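Local coordinates for arginine decarboxylase, A207R protein (Paramecium bursaria Chlorella virus 1, PDB 2NVA) that decarboxylates arginine to agmatine using pyridoxal 5'-phosphate, and is captured here with cofactor and agmatine joined in one covalent adduct, at residues D29-W34 against K57-K62; V41-A46 against K62-D67; Y278-N283 against L336-I341; V299-L304 against V329-V334. All blocks are in the same frame, centred on the assembly; numbering follows the deposited sequence.

Contact 1 (D29-W34 against K57-K62)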
# COMPACT_ATOMS: atom_id res chain seq x y z
N ASP A 29 -28.12 -5.78 -10.32
CA ASP A 29 -29.22 -5.66 -9.38
C ASP A 29 -29.11 -4.41 -8.53
O ASP A 29 -30.10 -3.74 -8.27
CB ASP A 29 -29.32 -6.91 -8.49
CG ASP A 29 -29.72 -8.15 -9.28
OD1 ASP A 29 -29.56 -9.26 -8.73
OD2 ASP A 29 -30.22 -8.03 -10.43
N LEU A 30 -27.88 -4.07 -8.11
CA LEU A 30 -27.66 -2.87 -7.31
C LEU A 30 -27.85 -1.59 -8.11
O LEU A 30 -28.26 -0.58 -7.54
CB LEU A 30 -26.28 -2.89 -6.63
CG LEU A 30 -26.16 -3.82 -5.42
CD1 LEU A 30 -24.71 -4.03 -5.01
CD2 LEU A 30 -26.98 -3.29 -4.23
N ILE A 31 -27.51 -1.62 -9.40
CA ILE A 31 -27.77 -0.47 -10.26
C ILE A 31 -29.28 -0.25 -10.37
O ILE A 31 -29.76 0.88 -10.31
CB ILE A 31 -27.12 -0.63 -11.65
CG1 ILE A 31 -25.59 -0.60 -11.51
CG2 ILE A 31 -27.63 0.47 -12.62
CD1 ILE A 31 -24.85 -1.18 -12.71
N ASP A 32 -30.03 -1.34 -10.48
CA ASP A 32 -31.49 -1.25 -10.51
C ASP A 32 -32.04 -0.69 -9.20
O ASP A 32 -33.00 0.08 -9.22
CB ASP A 32 -32.14 -2.61 -10.81
CG ASP A 32 -31.88 -3.07 -12.24
OD1 ASP A 32 -32.13 -4.26 -12.53
OD2 ASP A 32 -31.43 -2.25 -13.08
N GLN A 33 -31.42 -1.08 -8.08
CA GLN A 33 -31.79 -0.57 -6.77
C GLN A 33 -31.46 0.91 -6.64
O GLN A 33 -32.24 1.67 -6.07
CB GLN A 33 -31.09 -1.35 -5.66
CG GLN A 33 -31.74 -2.71 -5.39
CD GLN A 33 -33.17 -2.56 -4.89
OE1 GLN A 33 -34.12 -2.74 -5.65
NE2 GLN A 33 -33.32 -2.21 -3.61
N TRP A 34 -30.31 1.31 -7.16
CA TRP A 34 -29.95 2.72 -7.14
C TRP A 34 -31.03 3.56 -7.81
O TRP A 34 -31.44 4.59 -7.29
CB TRP A 34 -28.60 2.97 -7.82
CG TRP A 34 -28.21 4.42 -7.83
CD1 TRP A 34 -28.65 5.40 -8.71
CD2 TRP A 34 -27.35 5.09 -6.90
NE1 TRP A 34 -28.09 6.61 -8.38
CE2 TRP A 34 -27.28 6.45 -7.28
CE3 TRP A 34 -26.60 4.66 -5.79
CZ2 TRP A 34 -26.51 7.38 -6.58
CZ3 TRP A 34 -25.83 5.59 -5.10
CH2 TRP A 34 -25.80 6.93 -5.49
N LYS A 57 -17.39 -2.53 -17.68
CA LYS A 57 -18.26 -2.84 -18.82
C LYS A 57 -19.72 -3.01 -18.38
O LYS A 57 -20.64 -2.59 -19.08
CB LYS A 57 -17.75 -4.06 -19.59
CG LYS A 57 -18.61 -4.51 -20.79
CD LYS A 57 -18.81 -3.39 -21.81
CE LYS A 57 -19.42 -3.94 -23.11
NZ LYS A 57 -19.97 -2.83 -23.99
N THR A 58 -19.91 -3.64 -17.23
CA THR A 58 -21.24 -3.83 -16.66
C THR A 58 -21.92 -2.50 -16.36
O THR A 58 -23.10 -2.31 -16.66
CB THR A 58 -21.18 -4.69 -15.39
OG1 THR A 58 -20.58 -5.96 -15.71
CG2 THR A 58 -22.57 -4.93 -14.82
N MET A 59 -21.16 -1.59 -15.76
CA MET A 59 -21.58 -0.20 -15.51
C MET A 59 -21.98 0.46 -16.84
O MET A 59 -23.07 1.03 -16.96
CB MET A 59 -20.41 0.63 -14.91
CG MET A 59 -19.93 0.29 -13.46
SD MET A 59 -21.26 0.46 -12.24
CE MET A 59 -20.34 -0.13 -10.84
N CYS A 60 -21.08 0.38 -17.81
CA CYS A 60 -21.27 1.02 -19.11
C CYS A 60 -22.60 0.60 -19.75
O CYS A 60 -23.39 1.46 -20.18
CB CYS A 60 -20.11 0.66 -20.04
SG CYS A 60 -20.34 1.14 -21.77
N ASP A 61 -22.83 -0.71 -19.80
CA ASP A 61 -24.04 -1.28 -20.40
C ASP A 61 -25.35 -0.96 -19.66
O ASP A 61 -26.43 -1.05 -20.25
CB ASP A 61 -23.87 -2.81 -20.53
CG ASP A 61 -22.80 -3.20 -21.56
OD1 ASP A 61 -22.38 -2.33 -22.36
OD2 ASP A 61 -22.37 -4.37 -21.55
N LYS A 62 -25.24 -0.62 -18.38
CA LYS A 62 -26.39 -0.29 -17.55
C LYS A 62 -26.61 1.21 -17.51
O LYS A 62 -27.40 1.71 -16.70
CB LYS A 62 -26.25 -0.87 -16.14
CG LYS A 62 -26.33 -2.41 -16.06
CD LYS A 62 -27.76 -2.93 -16.23
CE LYS A 62 -28.59 -2.73 -14.98
NZ LYS A 62 -30.00 -3.16 -15.26

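Contact 2 (V41-A46 against K62-D67). With PL2 ((4-{[(4-{[amino(imino)methyl]amino}butyl)amino]methyl}-5-hydroxy-6-methylpyridin-3-yl)methyl dihydrogen phosphate), chain I.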
# COMPACT_ATOMS: atom_id res chain seq x y z
N VAL A 41 -31.08 10.89 -9.24
CA VAL A 41 -29.62 11.00 -9.16
C VAL A 41 -28.90 10.06 -10.14
O VAL A 41 -29.02 8.83 -10.05
CB VAL A 41 -29.11 10.72 -7.72
CG1 VAL A 41 -27.60 10.99 -7.62
CG2 VAL A 41 -29.87 11.57 -6.70
N THR A 42 -28.16 10.65 -11.07
CA THR A 42 -27.36 9.89 -12.02
C THR A 42 -26.03 9.52 -11.38
O THR A 42 -25.26 10.41 -10.99
CB THR A 42 -27.10 10.69 -13.32
OG1 THR A 42 -28.36 10.94 -13.96
CG2 THR A 42 -26.20 9.92 -14.28
N PRO A 43 -25.76 8.21 -11.25
CA PRO A 43 -24.50 7.79 -10.63
C PRO A 43 -23.33 7.90 -11.61
O PRO A 43 -23.43 7.44 -12.75
CB PRO A 43 -24.76 6.32 -10.26
CG PRO A 43 -25.78 5.85 -11.25
CD PRO A 43 -26.59 7.06 -11.69
N HIS A 44 -22.25 8.52 -11.14
CA HIS A 44 -20.98 8.49 -11.84
C HIS A 44 -20.05 7.61 -11.02
O HIS A 44 -19.47 8.08 -10.05
CB HIS A 44 -20.42 9.91 -12.00
CG HIS A 44 -21.07 10.69 -13.10
ND1 HIS A 44 -20.40 11.06 -14.25
CD2 HIS A 44 -22.34 11.14 -13.24
CE1 HIS A 44 -21.24 11.70 -15.05
NE2 HIS A 44 -22.42 11.77 -14.46
N TYR A 45 -19.93 6.34 -11.42
CA TYR A 45 -19.18 5.37 -10.63
C TYR A 45 -17.71 5.80 -10.46
O TYR A 45 -17.04 6.12 -11.44
CB TYR A 45 -19.26 3.97 -11.26
CG TYR A 45 -18.33 2.97 -10.60
CD1 TYR A 45 -17.23 2.43 -11.29
CD2 TYR A 45 -18.51 2.61 -9.26
CE1 TYR A 45 -16.34 1.54 -10.68
CE2 TYR A 45 -17.64 1.71 -8.63
CZ TYR A 45 -16.57 1.17 -9.34
OH TYR A 45 -15.70 0.30 -8.71
N ALA A 46 -17.23 5.76 -9.22
CA ALA A 46 -15.85 6.13 -8.89
C ALA A 46 -14.93 4.96 -9.22
O ALA A 46 -14.77 4.02 -8.43
CB ALA A 46 -15.73 6.55 -7.41
N LYS A 62 -25.24 -0.62 -18.38
CA LYS A 62 -26.39 -0.29 -17.55
C LYS A 62 -26.61 1.21 -17.51
O LYS A 62 -27.40 1.71 -16.70
CB LYS A 62 -26.25 -0.87 -16.14
CG LYS A 62 -26.33 -2.41 -16.06
CD LYS A 62 -27.76 -2.93 -16.23
CE LYS A 62 -28.59 -2.73 -14.98
NZ LYS A 62 -30.00 -3.16 -15.26
N ASN A 63 -25.90 1.92 -18.38
CA ASN A 63 -26.02 3.38 -18.52
C ASN A 63 -25.55 4.18 -17.31
O ASN A 63 -25.97 5.31 -17.09
CB ASN A 63 -27.45 3.77 -18.93
CG ASN A 63 -27.78 3.34 -20.34
OD1 ASN A 63 -26.97 3.53 -21.27
ND2 ASN A 63 -28.97 2.76 -20.53
N VAL A 64 -24.66 3.58 -16.53
CA VAL A 64 -24.02 4.28 -15.41
C VAL A 64 -22.87 5.11 -15.98
O VAL A 64 -22.22 4.67 -16.93
CB VAL A 64 -23.48 3.26 -14.36
CG1 VAL A 64 -22.74 3.97 -13.21
CG2 VAL A 64 -24.62 2.39 -13.80
N ASN A 65 -22.65 6.30 -15.42
CA ASN A 65 -21.57 7.17 -15.87
C ASN A 65 -20.34 7.02 -14.98
O ASN A 65 -20.31 6.11 -14.16
CB ASN A 65 -22.05 8.61 -15.97
CG ASN A 65 -23.06 8.81 -17.08
OD1 ASN A 65 -23.22 7.96 -17.96
ND2 ASN A 65 -23.74 9.96 -17.06
N PHE A 66 -19.33 7.86 -15.17
CA PHE A 66 -18.04 7.62 -14.52
C PHE A 66 -17.41 8.84 -13.89
O PHE A 66 -17.53 9.96 -14.41
CB PHE A 66 -17.07 6.94 -15.50
CG PHE A 66 -17.57 5.61 -15.98
CD1 PHE A 66 -17.30 4.45 -15.26
CD2 PHE A 66 -18.38 5.53 -17.11
CE1 PHE A 66 -17.80 3.23 -15.68
CE2 PHE A 66 -18.89 4.30 -17.54
CZ PHE A 66 -18.59 3.16 -16.84
N ASP A 67 -16.79 8.60 -12.75
CA ASP A 67 -15.94 9.56 -12.05
C ASP A 67 -14.51 9.06 -12.18
O ASP A 67 -14.16 8.02 -11.61
CB ASP A 67 -16.38 9.69 -10.58
CG ASP A 67 -15.27 10.14 -9.66
OD1 ASP A 67 -15.36 9.86 -8.44
OD2 ASP A 67 -14.28 10.77 -10.12
N1 PL2 I . -15.75 10.70 -5.48
C2 PL2 I . -14.58 11.23 -5.07
C2A PL2 I . -14.10 12.58 -5.65
C3 PL2 I . -13.82 10.53 -4.13
O3 PL2 I . -12.65 11.10 -3.72
C4 PL2 I . -14.25 9.30 -3.59
C4A PL2 I . -13.43 8.49 -2.54
C5 PL2 I . -15.48 8.82 -4.06
C6 PL2 I . -16.20 9.53 -5.00
P PL2 I . -17.06 5.98 -1.87
N PL2 I . -12.55 9.35 -1.71
CA PL2 I . -11.29 8.68 -1.39
CG PL2 I . -10.21 6.69 -0.25
OP2 PL2 I . -17.03 5.87 -0.27
OP3 PL2 I . -16.29 4.66 -2.43
OP1 PL2 I . -18.45 6.10 -2.40
OP4 PL2 I . -16.13 7.26 -2.17
C5M PL2 I . -16.05 7.48 -3.54
CB PL2 I . -11.53 7.33 -0.68
CD PL2 I . -10.45 5.36 0.50
NE PL2 I . -9.11 4.79 0.77
CZ PL2 I . -8.85 3.53 1.14
NH2 PL2 I . -7.56 3.15 1.33
NH1 PL2 I . -9.84 2.65 1.32
O HOH W 1 -24.29 13.14 -16.06

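Contact 3 (Y278-N283 against L336-I341)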
# COMPACT_ATOMS: atom_id res chain seq x y z
N TYR A 278 -4.34 -19.94 18.24
CA TYR A 278 -4.15 -20.53 16.92
C TYR A 278 -3.81 -19.47 15.90
O TYR A 278 -4.66 -18.67 15.53
CB TYR A 278 -5.40 -21.30 16.49
CG TYR A 278 -5.65 -22.52 17.36
CD1 TYR A 278 -5.48 -23.80 16.86
CD2 TYR A 278 -6.05 -22.38 18.70
CE1 TYR A 278 -5.69 -24.93 17.66
CE2 TYR A 278 -6.26 -23.49 19.51
CZ TYR A 278 -6.09 -24.76 18.99
OH TYR A 278 -6.32 -25.87 19.77
N GLU A 279 -2.56 -19.48 15.45
CA GLU A 279 -2.06 -18.46 14.53
C GLU A 279 -1.94 -19.02 13.12
O GLU A 279 -1.34 -20.07 12.92
CB GLU A 279 -0.70 -17.93 15.02
CG GLU A 279 -0.73 -17.35 16.44
CD GLU A 279 0.65 -17.16 17.06
OE1 GLU A 279 1.58 -17.92 16.73
OE2 GLU A 279 0.79 -16.27 17.93
N TYR A 280 -2.52 -18.32 12.15
CA TYR A 280 -2.54 -18.78 10.76
C TYR A 280 -1.95 -17.74 9.84
O TYR A 280 -2.12 -16.54 10.06
CB TYR A 280 -3.96 -19.08 10.31
CG TYR A 280 -4.68 -20.05 11.21
CD1 TYR A 280 -4.38 -21.42 11.17
CD2 TYR A 280 -5.66 -19.60 12.09
CE1 TYR A 280 -5.05 -22.31 12.01
CE2 TYR A 280 -6.33 -20.49 12.94
CZ TYR A 280 -6.02 -21.85 12.88
OH TYR A 280 -6.70 -22.72 13.71
N PHE A 281 -1.26 -18.22 8.80
CA PHE A 281 -0.72 -17.34 7.78
C PHE A 281 -1.39 -17.68 6.47
O PHE A 281 -1.53 -18.86 6.14
CB PHE A 281 0.79 -17.52 7.68
CG PHE A 281 1.53 -16.93 8.83
CD1 PHE A 281 2.22 -15.74 8.69
CD2 PHE A 281 1.47 -17.54 10.08
CE1 PHE A 281 2.90 -15.18 9.80
CE2 PHE A 281 2.13 -16.98 11.19
CZ PHE A 281 2.84 -15.81 11.04
N PHE A 282 -1.83 -16.65 5.76
CA PHE A 282 -2.58 -16.79 4.50
C PHE A 282 -1.77 -16.34 3.30
O PHE A 282 -0.83 -15.58 3.46
CB PHE A 282 -3.87 -15.97 4.57
CG PHE A 282 -4.86 -16.52 5.56
CD1 PHE A 282 -5.86 -17.42 5.16
CD2 PHE A 282 -4.76 -16.18 6.92
CE1 PHE A 282 -6.77 -17.94 6.08
CE2 PHE A 282 -5.64 -16.71 7.85
CZ PHE A 282 -6.66 -17.59 7.43
N ASN A 283 -2.15 -16.81 2.11
CA ASN A 283 -1.48 -16.33 0.89
C ASN A 283 -2.04 -14.99 0.40
O ASN A 283 -2.13 -14.72 -0.81
CB ASN A 283 -1.44 -17.41 -0.22
CG ASN A 283 -2.84 -17.83 -0.69
OD1 ASN A 283 -3.87 -17.44 -0.12
ND2 ASN A 283 -2.88 -18.62 -1.76
N LEU A 336 -12.87 -19.06 15.61
CA LEU A 336 -13.14 -19.86 14.41
C LEU A 336 -12.98 -21.34 14.73
O LEU A 336 -12.26 -21.67 15.67
CB LEU A 336 -12.15 -19.47 13.29
CG LEU A 336 -12.27 -18.10 12.59
CD1 LEU A 336 -11.08 -17.90 11.63
CD2 LEU A 336 -13.60 -17.96 11.85
N PRO A 337 -13.61 -22.23 13.94
CA PRO A 337 -13.25 -23.63 14.00
C PRO A 337 -11.74 -23.74 13.72
O PRO A 337 -11.19 -22.90 13.00
CB PRO A 337 -14.05 -24.25 12.85
CG PRO A 337 -15.23 -23.35 12.68
CD PRO A 337 -14.67 -21.97 12.94
N GLU A 338 -11.09 -24.75 14.28
CA GLU A 338 -9.68 -24.96 13.98
C GLU A 338 -9.45 -25.10 12.47
O GLU A 338 -10.19 -25.82 11.79
CB GLU A 338 -9.12 -26.19 14.71
CG GLU A 338 -7.62 -26.32 14.53
CD GLU A 338 -6.99 -27.43 15.35
OE1 GLU A 338 -7.71 -28.09 16.15
OE2 GLU A 338 -5.77 -27.64 15.19
N LEU A 339 -8.43 -24.42 11.96
CA LEU A 339 -8.10 -24.51 10.53
C LEU A 339 -6.81 -25.32 10.36
O LEU A 339 -6.06 -25.51 11.32
CB LEU A 339 -7.91 -23.11 9.94
CG LEU A 339 -9.03 -22.08 10.12
CD1 LEU A 339 -8.57 -20.71 9.65
CD2 LEU A 339 -10.25 -22.52 9.37
N HIS A 340 -6.57 -25.79 9.13
CA HIS A 340 -5.39 -26.58 8.81
C HIS A 340 -4.72 -26.05 7.56
O HIS A 340 -5.38 -25.48 6.69
CB HIS A 340 -5.79 -28.04 8.64
CG HIS A 340 -6.39 -28.62 9.88
ND1 HIS A 340 -7.75 -28.75 10.05
CD2 HIS A 340 -5.83 -28.99 11.05
CE1 HIS A 340 -7.99 -29.24 11.25
NE2 HIS A 340 -6.84 -29.40 11.87
N ILE A 341 -3.39 -26.23 7.47
CA ILE A 341 -2.68 -25.83 6.26
C ILE A 341 -3.36 -26.48 5.05
O ILE A 341 -3.58 -27.69 5.05
CB ILE A 341 -1.17 -26.15 6.34
CG1 ILE A 341 -0.52 -25.28 7.43
CG2 ILE A 341 -0.50 -25.94 4.99
CD1 ILE A 341 0.94 -25.63 7.75
O HOH W 2 -9.18 -21.56 14.02

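Contact 4 (V299-L304 against V329-V334)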
# COMPACT_ATOMS: atom_id res chain seq x y z
N VAL A 299 -12.17 -5.18 10.30
CA VAL A 299 -11.89 -6.37 11.11
C VAL A 299 -12.75 -7.49 10.50
O VAL A 299 -13.86 -7.78 10.98
CB VAL A 299 -12.24 -6.12 12.60
CG1 VAL A 299 -11.90 -7.36 13.44
CG2 VAL A 299 -11.47 -4.90 13.13
N PRO A 300 -12.25 -8.11 9.43
CA PRO A 300 -13.08 -9.03 8.67
C PRO A 300 -13.04 -10.46 9.20
O PRO A 300 -11.98 -10.91 9.65
CB PRO A 300 -12.48 -8.96 7.27
CG PRO A 300 -11.00 -8.66 7.49
CD PRO A 300 -10.90 -7.95 8.84
N THR A 301 -14.18 -11.14 9.16
CA THR A 301 -14.26 -12.56 9.54
C THR A 301 -14.44 -13.42 8.28
O THR A 301 -15.34 -13.15 7.46
CB THR A 301 -15.44 -12.81 10.52
OG1 THR A 301 -15.29 -11.99 11.69
CG2 THR A 301 -15.53 -14.28 10.94
N PRO A 302 -13.59 -14.45 8.10
CA PRO A 302 -13.72 -15.32 6.94
C PRO A 302 -14.82 -16.37 7.10
O PRO A 302 -15.24 -16.69 8.22
CB PRO A 302 -12.37 -16.01 6.88
CG PRO A 302 -11.96 -16.12 8.32
CD PRO A 302 -12.44 -14.83 8.95
N GLN A 303 -15.26 -16.89 5.95
CA GLN A 303 -16.15 -18.05 5.87
C GLN A 303 -15.31 -19.27 5.52
O GLN A 303 -14.57 -19.24 4.54
CB GLN A 303 -17.18 -17.81 4.77
CG GLN A 303 -18.12 -16.65 5.08
CD GLN A 303 -19.16 -17.03 6.10
OE1 GLN A 303 -19.83 -18.06 5.96
NE2 GLN A 303 -19.33 -16.21 7.12
N LEU A 304 -15.43 -20.34 6.30
CA LEU A 304 -14.74 -21.60 5.98
C LEU A 304 -15.42 -22.30 4.80
O LEU A 304 -16.65 -22.35 4.73
CB LEU A 304 -14.78 -22.54 7.18
CG LEU A 304 -13.65 -22.49 8.19
CD1 LEU A 304 -13.73 -21.22 9.06
CD2 LEU A 304 -13.75 -23.76 9.05
N VAL A 329 -1.38 -7.87 9.67
CA VAL A 329 -2.23 -8.78 10.40
C VAL A 329 -3.64 -8.54 9.86
O VAL A 329 -4.16 -7.42 9.93
CB VAL A 329 -2.20 -8.48 11.93
CG1 VAL A 329 -2.99 -9.53 12.71
CG2 VAL A 329 -0.76 -8.39 12.43
N ILE A 330 -4.24 -9.59 9.31
CA ILE A 330 -5.58 -9.50 8.71
C ILE A 330 -6.65 -9.35 9.79
O ILE A 330 -7.55 -8.52 9.68
CB ILE A 330 -5.90 -10.73 7.79
CG1 ILE A 330 -4.87 -10.85 6.62
CG2 ILE A 330 -7.34 -10.68 7.27
CD1 ILE A 330 -4.46 -9.49 6.08
N ASN A 331 -6.54 -10.15 10.85
CA ASN A 331 -7.46 -10.09 11.99
C ASN A 331 -6.73 -10.52 13.27
O ASN A 331 -6.27 -11.65 13.36
CB ASN A 331 -8.70 -10.95 11.73
CG ASN A 331 -9.83 -10.68 12.72
OD1 ASN A 331 -9.59 -10.43 13.91
ND2 ASN A 331 -11.06 -10.75 12.24
N HIS A 332 -6.60 -9.60 14.23
CA HIS A 332 -5.82 -9.87 15.45
C HIS A 332 -6.42 -10.94 16.35
O HIS A 332 -5.69 -11.66 17.04
CB HIS A 332 -5.60 -8.59 16.28
CG HIS A 332 -4.51 -7.72 15.75
ND1 HIS A 332 -4.70 -6.86 14.69
CD2 HIS A 332 -3.21 -7.59 16.11
CE1 HIS A 332 -3.57 -6.23 14.43
NE2 HIS A 332 -2.65 -6.65 15.27
N ASN A 333 -7.75 -11.02 16.36
CA ASN A 333 -8.46 -11.96 17.22
C ASN A 333 -9.81 -12.30 16.67
O ASN A 333 -10.67 -11.43 16.57
CB ASN A 333 -8.71 -11.33 18.60
CG ASN A 333 -7.47 -11.21 19.41
OD1 ASN A 333 -6.96 -12.21 19.93
ND2 ASN A 333 -6.98 -9.98 19.56
N VAL A 334 -10.02 -13.58 16.35
CA VAL A 334 -11.34 -14.01 15.91
C VAL A 334 -11.57 -15.48 16.31
O VAL A 334 -10.66 -16.30 16.21
CB VAL A 334 -11.53 -13.80 14.36
CG1 VAL A 334 -10.45 -14.55 13.57
CG2 VAL A 334 -12.96 -14.18 13.91

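Contact 1 (D29-W34 against K57-K62)
Bends at chi2 (-75°) and chi3 (-76°) fold the side chain of K62 across I31 and carry its ammonium on to D32, while I31, extended past CG1, pushes CD1 to the front of the meeting. The result is a worked example of a lysine with two uses. Its methylenes do apolar work: I31 CD1 lies 3.7 Å from K62 CB, and I31 CG2 sits 4.1 Å from K62 CE. Its end does polar work, K62 NZ standing 2.8 Å from D32 OD2 in a salt bridge that meets the carboxylate on its syn side, 22° out of plane, with the two side chains at about a right angle. Deeper in, I31 CD1 also touches M59 SD at 4.0 Å, and F257 packs against both residues. The contact joins helix 24-37 to the C-terminal end of helix 53-61, two outer helices of the TIM barrel that binds the cofactor. Within the second helix a further ion pair, K57 NZ to D61 OD1, measures 3.0 Å. Apolar atoms fill the buried side and the charges lie toward the outside, where D32 is exposed; solvent would probably temper the D32-K62 bridge, which may still help hold the lysine in its folded course.

Contact 2 (V41-A46 against K62-D67)
The imidazole of H44 carries N65 CB over the centre of one face, 3.3 Å from the ring centroid and only 11° off the normal, a close CH-pi contact. Near the plane of the ring, at its edge, lie T42 O, F66 O and a water. The N65 amide is turned 71° from the ring. H44 ND1 donates to F66 O at 3.1 Å, with the oxygen F66 O in the ring plane but the donor well above the plane of the carbonyl. H44 NE2 meets the water at 2.8 Å, and N65 ND2 donates weakly to that same water, whereas N65 OD1 is taken by R86.

The backbones beneath these groups form a parallel strand pair, the two strands of a beta-alpha-beta unit connected by helix 53-61 in the TIM barrel. Its ladder comprises N65 N to P43 O, Y45 N to N65 O and D67 N to Y45 O, the last 2.8 Å long and nearly straight at 175°. On the face of Y45 and F66, V64 CG1 packs 4.0 Å from Y45 CB, and M59 closes over both aromatic residues.

At the other end of the ladder, D67 OD1 lies 3.5 Å from A46 CB and 3.1 Å from N1 of the cofactor adduct. Since K48 forms a salt bridge to the same oxygen, strand pairing and lysine together probably help to position this carboxylate atom against the pyridine nitrogen.

Contact 3 (Y278-N283 against L336-I341)
In the beta domain that accompanies the TIM barrel, strand 277-282 of the mixed sheet turns Y278 and Y280 toward E338 and L339, where the chain leaves strand 331-337, with the end of the F282 ring also reaching L339. Y280 is the central member. Its hydroxyl oxygen accepts the backbone N-H of L339, with L339 N 3.0 Å from Y280 OH and the bond almost straight at 176°. A water shares this hydroxyl, lying 2.8 Å from Y280 OH and donating to P337 O, so the phenol end is joined to two successive peptide groups around E338. L339 then turns back over the ring: CB sits above one face, displaced toward the rim, 4.0 Å from the centroid in a CH-pi contact, while L339 CD1 lies over the same face nearer its other edge, 4.0 Å from Y280 CD2.

These two segments are not paired strands. Strand 314-320 lies between them, parallel to 277-282 and antiparallel to 331-337, and the side chains bridge across it; the nearest CA atoms, those of Y278 and E338, are 7.7 Å apart. F282 extends the apolar patch, its CZ lying 4.3 Å from L339 CD1.

At the opposite end of the row, E338 is stretched out from the backbone, with CG anti to the backbone N (chi1 -174°), and its carboxylate approaches Y278 obliquely: E338 CD is 3.6 Å from Y278 CE1, the ring and carboxylate planes 65° apart. K271 forms a salt bridge with E338 OE2 and also donates to L339 O, while R306 reaches E338 O.

Contact 4 (V299-L304 against V329-V334)
N331 meets V299 and P300 where a classic beta bulge, formed by I330 and N331 facing L319, turns strand 331-337 at the start of its run in the beta domain. An Asx turn follows directly: N331 OD1 accepts from N333 N at 3.1 Å, so the side chain of N331 is already held by its own chain before it crosses to the other segment.

The polar link across the contact comes from the other branch of that amide. N331 ND2 donates to P300 O at 2.8 Å with an N-H...O angle of 159°. The acceptor lies in the amide plane, but the donor stands well above the plane of the P300 carbonyl. A chi1 of -167° swings the amide away from the backbone nitrogen and across to segment 299-304, with its two prolines, while its two ends serve different partners.

Van der Waals packing flanks this bond. V299 crosses the N331 side chain at about a right angle, CG1 3.7 Å from N331 ND2. The P300 ring comes up to the bulge, CD 3.5 Å from I330 O, and its CG forms an apolar pair with I330 CG2 at 4.2 Å; W350 and F347 also pack against this proline. P302, further along, leans on L319 and L336.

Beyond N331, V334 returns to the same segment through a single branch: its CG2 rests between the two branches of T301, 3.9 Å from both OG1 and CG2.

How the contacts relate
The four contacts fall into two pairs, one in each domain. Contacts 1 and 2 lie in the TIM barrel with centres 9 Å apart; they share K62 and touch through M59 CE and Y45 CD2 at 3.6 Å. Contacts 3 and 4, centres 10 Å apart, both use strand 331-337 and meet where L339 CD2 packs 3.6 Å from L304 CG. Between the pairs nothing touches: the nearest atoms of contacts 1 and 4 are about 17 Å apart. Contact 2 reaches the active site directly, whereas the M59 side chain of contact 1 is about 10 Å from a bound adduct and the P300 side chain of contact 4 about 13 Å.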